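Local coordinates for putative amidohydrolase/peptidase (Burkholderia cenocepacia, PDB 4WJB), which probably hydrolyses carbon-nitrogen bonds other than peptide bonds, as a zinc-dependent amidohydrolase of the peptidase M20 family, at residues A89-G94 / T129-D134; A198-H203 / R415-S420. All blocks are in the same frame, centred on the assembly; numbering follows the deposited sequence.

Interaction 1: A89-G94 / T129-D134; sequences APVMTG and TERPVD. With SO4 (sulfate ion), chain F; EDO (1,2-ethanediol), chain J.
Val91 pairs with Val133 and Met92 with Asp134 where two parallel strands of the zinc-binding catalytic domain begin side by side; strand 91-96, helix 109-124 and strand 133-138 form a beta-alpha-beta unit of this M20 peptidase fold. Three backbone bonds hold the register: Val91 N to Pro132 O (3.0 Å), Asp134 N to Val91 O (2.8 Å) and Thr93 N to Asp134 O (2.8 Å). CA-H groups supplement them, Val133 CA lying 3.2 Å from Val91 O. The valines share the face covered by helix 403-421, where Val91 touches Ser420 and Val133 touches Val417. On the face of Met92 and Asp134, the carboxylate OD2 of Asp134 reaches the ring of Pro90, 3.6 Å from its CB, while Arg80 and Arg70 form salt bridges to OD1 and OD2; this double pairing should favour the charged carboxylate. Pro90 CB and Pro132 CG also touch, 4.1 Å apart, just ahead of the paired strands. Beyond them Arg131 is extended from CG to NE (chi2 171°, chi3 180°), which runs the chain alongside Ala89 O and brings NH1 to it; its NE is bonded to Glu423 O near the C-terminus. A sulfate, probably from the crystallisation liquor, accepts a bond from Ala89 N. Arg131 NH1 meets Ala89 O at 3.0 Å, on a lone pair in the carbonyl plane and 6° out of the guanidinium plane.

Interaction 2: A198-H203 / R415-S420; sequences AAYELH and RAVLQS. With ZN (zinc ion), chain E; EDO (1,2-ethanediol), chain J; EDO (1,2-ethanediol), chain K.
The Tyr200 ring lies with one face under Ala416 CB, a CH-pi contact 4.2 Å from the ring centroid and 11° off its normal, and with Ser420 at its edge, where OG comes within 3.5 Å of CE2. Val417 CG2 approaches CD2 obliquely, at 4.3 Å. Cys347 and Thr350 of helix 345-357 also touch this side chain. With CB pointing toward the helix and CG anti to the carbonyl carbon (chi1 -64°), the ring lies along helix 403-421. Strand 198-203 and helix segment 415-420 run antiparallel, their axes 9.4 Å apart, in the helix-on-sheet layering of the catalytic domain. Ala198 CB completes the interface against Ser420 CB, at 4.3 Å. Past the ring, Tyr200 OH is 2.9 Å from O2 of an ethanediol, probably from the crystallisation liquor, and either hydroxyl could donate. Farther along the same strand, His203 NE2 binds zinc at 2.2 Å, with His96, Asp107 and a water as the other ligands. His203 itself takes no part in the contact with the helix. With Ala416 and Val417 supplying carbon and Ser420 OG lying close to its own helix carbonyls, the two segments are held by van der Waals and CH-pi contacts alone, a buried and largely apolar join.

Interactions 1 and 2 have centres 9 Å apart and come in series along the chain, 89-94 / 129-134 closing before 198-203 / 415-420 opens. Strand 91-96 is the common neighbour, paired with 133-138 on one side and with 198-204 on the other. The two contacts meet directly: Met92 N lies 2.9 Å from Ala198 O and Thr93 OG1 2.7 Å from Tyr200 O, both probable hydrogen bonds. Helix 403-421, near the C-terminus, packs on side chains from all three strands, tying the end of the chain to the sheet of the catalytic domain. Strands 91-96 and 198-204 also carry the zinc ligands His96 and His203 farther along, so the two contacts and the metal site share the same pair of strands.

Interaction 1: A89-G94 / T129-D134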
loop_
_atom_site.group_PDB
_atom_site.type_symbol
_atom_site.label_atom_id
_atom_site.label_comp_id
_atom_site.label_asym_id
_atom_site.label_seq_id
_atom_site.Cartn_x
_atom_site.Cartn_y
_atom_site.Cartn_z
ATOM N N ALA A 89 13.652 45.608 -26.549
ATOM C CA ALA A 89 13.193 44.356 -25.961
ATOM C C ALA A 89 12.089 44.637 -24.949
ATOM O O ALA A 89 12.219 45.532 -24.111
ATOM C CB ALA A 89 14.351 43.609 -25.303
ATOM N N PRO A 90 10.985 43.887 -25.038
ATOM C CA PRO A 90 9.824 44.174 -24.196
ATOM C C PRO A 90 9.958 43.651 -22.774
ATOM O O PRO A 90 10.737 42.729 -22.502
ATOM C CB PRO A 90 8.693 43.444 -24.919
ATOM C CG PRO A 90 9.378 42.262 -25.522
ATOM C CD PRO A 90 10.715 42.795 -25.987
ATOM N N VAL A 91 9.196 44.258 -21.872
ATOM C CA VAL A 91 8.903 43.643 -20.592
ATOM C C VAL A 91 7.602 42.873 -20.769
ATOM O O VAL A 91 6.628 43.414 -21.294
ATOM C CB VAL A 91 8.777 44.676 -19.458
ATOM C CG1 VAL A 91 8.317 43.992 -18.164
ATOM C CG2 VAL A 91 10.111 45.376 -19.245
ATOM N N MET A 92 7.593 41.611 -20.354
ATOM C CA MET A 92 6.439 40.744 -20.572
ATOM C C MET A 92 5.836 40.315 -19.241
ATOM O O MET A 92 6.552 40.088 -18.273
ATOM C CB MET A 92 6.835 39.510 -21.399
ATOM C CG MET A 92 5.690 38.515 -21.650
ATOM S SD MET A 92 6.071 37.235 -22.880
ATOM C CE MET A 92 7.531 36.480 -22.156
ATOM N N THR A 93 4.513 40.230 -19.193
ATOM C CA THR A 93 3.841 39.716 -18.013
ATOM C C THR A 93 2.574 38.998 -18.434
ATOM O O THR A 93 1.987 39.310 -19.461
ATOM C CB THR A 93 3.510 40.833 -16.996
ATOM O OG1 THR A 93 3.029 40.247 -15.780
ATOM C CG2 THR A 93 2.464 41.795 -17.547
ATOM N N GLY A 94 2.162 38.011 -17.652
ATOM C CA GLY A 94 0.956 37.288 -17.982
ATOM C C GLY A 94 0.999 35.876 -17.455
ATOM O O GLY A 94 1.876 35.514 -16.667
ATOM N N THR A 129 6.533 54.515 -21.146
ATOM C CA THR A 129 7.664 53.680 -20.752
ATOM C C THR A 129 8.700 53.614 -21.867
ATOM O O THR A 129 8.368 53.796 -23.043
ATOM C CB THR A 129 7.218 52.252 -20.388
ATOM O OG1 THR A 129 6.645 51.616 -21.538
ATOM C CG2 THR A 129 6.194 52.287 -19.266
ATOM N N GLU A 130 9.955 53.372 -21.499
ATOM C CA GLU A 130 11.013 53.241 -22.495
ATOM C C GLU A 130 10.763 52.031 -23.376
ATOM O O GLU A 130 10.879 52.099 -24.603
ATOM C CB GLU A 130 12.387 53.123 -21.832
ATOM C CG GLU A 130 12.960 54.443 -21.381
ATOM C CD GLU A 130 13.016 55.456 -22.510
ATOM O OE1 GLU A 130 12.373 56.518 -22.380
ATOM O OE2 GLU A 130 13.693 55.184 -23.527
ATOM N N ARG A 131 10.405 50.929 -22.729
ATOM C CA ARG A 131 10.194 49.652 -23.389
ATOM C C ARG A 131 8.725 49.347 -23.549
ATOM O O ARG A 131 7.924 49.683 -22.681
ATOM C CB ARG A 131 10.853 48.524 -22.590
ATOM C CG ARG A 131 12.330 48.699 -22.467
ATOM C CD ARG A 131 12.955 47.716 -21.514
ATOM N NE ARG A 131 14.385 47.976 -21.470
ATOM C CZ ARG A 131 15.241 47.546 -22.387
ATOM N NH1 ARG A 131 14.810 46.809 -23.408
ATOM N NH2 ARG A 131 16.530 47.839 -22.281
ATOM N N PRO A 132 8.367 48.689 -24.656
ATOM C CA PRO A 132 7.006 48.176 -24.782
ATOM C C PRO A 132 6.736 47.124 -23.711
ATOM O O PRO A 132 7.661 46.443 -23.269
ATOM C CB PRO A 132 6.989 47.552 -26.182
ATOM C CG PRO A 132 8.412 47.199 -26.444
ATOM C CD PRO A 132 9.212 48.300 -25.799
ATOM N N VAL A 133 5.480 47.014 -23.296
ATOM C CA VAL A 133 5.056 45.995 -22.347
ATOM C C VAL A 133 4.122 44.998 -23.026
ATOM O O VAL A 133 3.114 45.395 -23.606
ATOM C CB VAL A 133 4.339 46.629 -21.135
ATOM C CG1 VAL A 133 3.865 45.551 -20.162
ATOM C CG2 VAL A 133 5.250 47.634 -20.449
ATOM N N ASP A 134 4.460 43.710 -22.970
ATOM C CA ASP A 134 3.594 42.663 -23.507
ATOM C C ASP A 134 2.803 42.003 -22.388
ATOM O O ASP A 134 3.383 41.601 -21.394
ATOM C CB ASP A 134 4.407 41.584 -24.233
ATOM C CG ASP A 134 4.852 42.008 -25.614
ATOM O OD1 ASP A 134 4.177 42.859 -26.232
ATOM O OD2 ASP A 134 5.884 41.480 -26.083
HETATM S S SO4 F . 17.437 47.117 -25.725
HETATM O O1 SO4 F . 18.248 46.305 -24.823
HETATM O O2 SO4 F . 16.715 46.246 -26.646
HETATM O O3 SO4 F . 16.491 47.919 -24.961
HETATM O O4 SO4 F . 18.284 48.039 -26.481
HETATM C C1 EDO J . 5.639 35.694 -17.458
HETATM O O1 EDO J . 5.277 36.174 -18.753
HETATM C C2 EDO J . 5.535 34.175 -17.467
HETATM O O2 EDO J . 4.185 33.803 -17.757
#

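Interaction 2: A198-H203 / R415-S420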
loop_
_atom_site.group_PDB
_atom_site.type_symbol
_atom_site.label_atom_id
_atom_site.label_comp_id
_atom_site.label_asym_id
_atom_site.label_seq_id
_atom_site.Cartn_x
_atom_site.Cartn_y
_atom_site.Cartn_z
ATOM N N ALA A 198 12.672 41.496 -19.665
ATOM C CA ALA A 198 12.356 40.852 -18.399
ATOM C C ALA A 198 10.949 40.289 -18.466
ATOM O O ALA A 198 10.128 40.740 -19.273
ATOM C CB ALA A 198 12.489 41.831 -17.236
ATOM N N ALA A 199 10.676 39.295 -17.627
ATOM C CA ALA A 199 9.349 38.706 -17.562
ATOM C C ALA A 199 8.907 38.558 -16.114
ATOM O O ALA A 199 9.707 38.236 -15.241
ATOM C CB ALA A 199 9.321 37.361 -18.270
ATOM N N TYR A 200 7.627 38.806 -15.873
ATOM C CA TYR A 200 7.045 38.658 -14.546
ATOM C C TYR A 200 5.717 37.934 -14.630
ATOM O O TYR A 200 4.893 38.276 -15.465
ATOM C CB TYR A 200 6.838 40.022 -13.894
ATOM C CG TYR A 200 8.109 40.781 -13.631
ATOM C CD1 TYR A 200 8.861 40.530 -12.493
ATOM C CD2 TYR A 200 8.554 41.757 -14.514
ATOM C CE1 TYR A 200 10.029 41.226 -12.241
ATOM C CE2 TYR A 200 9.718 42.461 -14.268
ATOM C CZ TYR A 200 10.449 42.194 -13.137
ATOM O OH TYR A 200 11.607 42.888 -12.897
ATOM N N GLU A 201 5.502 36.946 -13.764
ATOM C CA GLU A 201 4.200 36.290 -13.684
ATOM C C GLU A 201 3.617 36.411 -12.279
ATOM O O GLU A 201 4.237 36.017 -11.291
ATOM C CB GLU A 201 4.289 34.809 -14.089
ATOM C CG GLU A 201 2.942 34.090 -14.001
ATOM C CD GLU A 201 2.932 32.725 -14.674
ATOM O OE1 GLU A 201 1.881 32.046 -14.624
ATOM O OE2 GLU A 201 3.961 32.330 -15.254
ATOM N N LEU A 202 2.416 36.968 -12.209
ATOM C CA LEU A 202 1.655 37.071 -10.972
ATOM C C LEU A 202 0.753 35.844 -10.837
ATOM O O LEU A 202 0.059 35.500 -11.782
ATOM C CB LEU A 202 0.839 38.369 -10.985
ATOM C CG LEU A 202 -0.185 38.640 -9.889
ATOM C CD1 LEU A 202 0.491 38.763 -8.531
ATOM C CD2 LEU A 202 -0.973 39.900 -10.228
ATOM N N HIS A 203 0.771 35.174 -9.684
ATOM C CA HIS A 203 0.032 33.918 -9.526
ATOM C C HIS A 203 -0.305 33.680 -8.052
ATOM O O HIS A 203 0.440 34.090 -7.159
ATOM C CB HIS A 203 0.856 32.739 -10.090
ATOM C CG HIS A 203 0.039 31.551 -10.526
ATOM N ND1 HIS A 203 -0.525 30.661 -9.634
ATOM C CD2 HIS A 203 -0.267 31.082 -11.762
ATOM C CE1 HIS A 203 -1.162 29.713 -10.300
ATOM N NE2 HIS A 203 -1.022 29.942 -11.595
ATOM N N ARG A 415 4.375 47.980 -10.212
ATOM C CA ARG A 415 5.630 48.661 -9.905
ATOM C C ARG A 415 6.840 47.932 -10.468
ATOM O O ARG A 415 7.787 48.561 -10.924
ATOM C CB ARG A 415 5.785 48.840 -8.393
ATOM C CG ARG A 415 4.659 49.641 -7.777
ATOM C CD ARG A 415 5.015 51.120 -7.702
ATOM N NE ARG A 415 5.568 51.454 -6.391
ATOM C CZ ARG A 415 4.969 52.241 -5.499
ATOM N NH1 ARG A 415 5.547 52.463 -4.328
ATOM N NH2 ARG A 415 3.799 52.815 -5.771
ATOM N N ALA A 416 6.810 46.603 -10.415
ATOM C CA ALA A 416 7.878 45.790 -10.985
ATOM C C ALA A 416 7.989 45.996 -12.497
ATOM O O ALA A 416 9.080 46.227 -13.025
ATOM C CB ALA A 416 7.650 44.314 -10.666
ATOM N N VAL A 417 6.854 45.895 -13.184
ATOM C CA VAL A 417 6.815 46.050 -14.634
ATOM C C VAL A 417 7.250 47.453 -15.017
ATOM O O VAL A 417 8.041 47.644 -15.946
ATOM C CB VAL A 417 5.409 45.768 -15.200
ATOM C CG1 VAL A 417 5.287 46.285 -16.634
ATOM C CG2 VAL A 417 5.105 44.280 -15.123
ATOM N N LEU A 418 6.741 48.432 -14.278
ATOM C CA LEU A 418 7.085 49.824 -14.521
ATOM C C LEU A 418 8.592 50.049 -14.402
ATOM O O LEU A 418 9.199 50.629 -15.294
ATOM C CB LEU A 418 6.341 50.738 -13.554
ATOM C CG LEU A 418 6.617 52.228 -13.749
ATOM C CD1 LEU A 418 6.334 52.634 -15.189
ATOM C CD2 LEU A 418 5.796 53.057 -12.777
ATOM N N GLN A 419 9.195 49.568 -13.316
ATOM C CA GLN A 419 10.631 49.760 -13.109
ATOM C C GLN A 419 11.459 49.144 -14.241
ATOM O O GLN A 419 12.387 49.772 -14.753
ATOM C CB GLN A 419 11.075 49.170 -11.766
ATOM C CG GLN A 419 12.572 49.293 -11.528
ATOM C CD GLN A 419 13.011 48.733 -10.191
ATOM O OE1 GLN A 419 12.214 48.612 -9.262
ATOM N NE2 GLN A 419 14.286 48.380 -10.092
ATOM N N SER A 420 11.116 47.921 -14.635
ATOM C CA SER A 420 11.887 47.208 -15.649
ATOM C C SER A 420 11.684 47.793 -17.044
ATOM O O SER A 420 12.591 47.746 -17.875
ATOM C CB SER A 420 11.523 45.723 -15.647
ATOM O OG SER A 420 10.145 45.541 -15.908
HETATM ZN ZN ZN E . -1.657 28.338 -12.887
HETATM C C1 EDO J . 5.639 35.694 -17.458
HETATM O O1 EDO J . 5.277 36.174 -18.753
HETATM C C2 EDO J . 5.535 34.175 -17.467
HETATM O O2 EDO J . 4.185 33.803 -17.757
HETATM C C1 EDO K . 16.052 43.600 -15.143
HETATM O O1 EDO K . 16.860 42.553 -15.685
HETATM C C2 EDO K . 14.857 42.986 -14.424
HETATM O O2 EDO K . 13.783 43.932 -14.418
HETATM O O HOH W 1 0.340 28.230 -13.558
#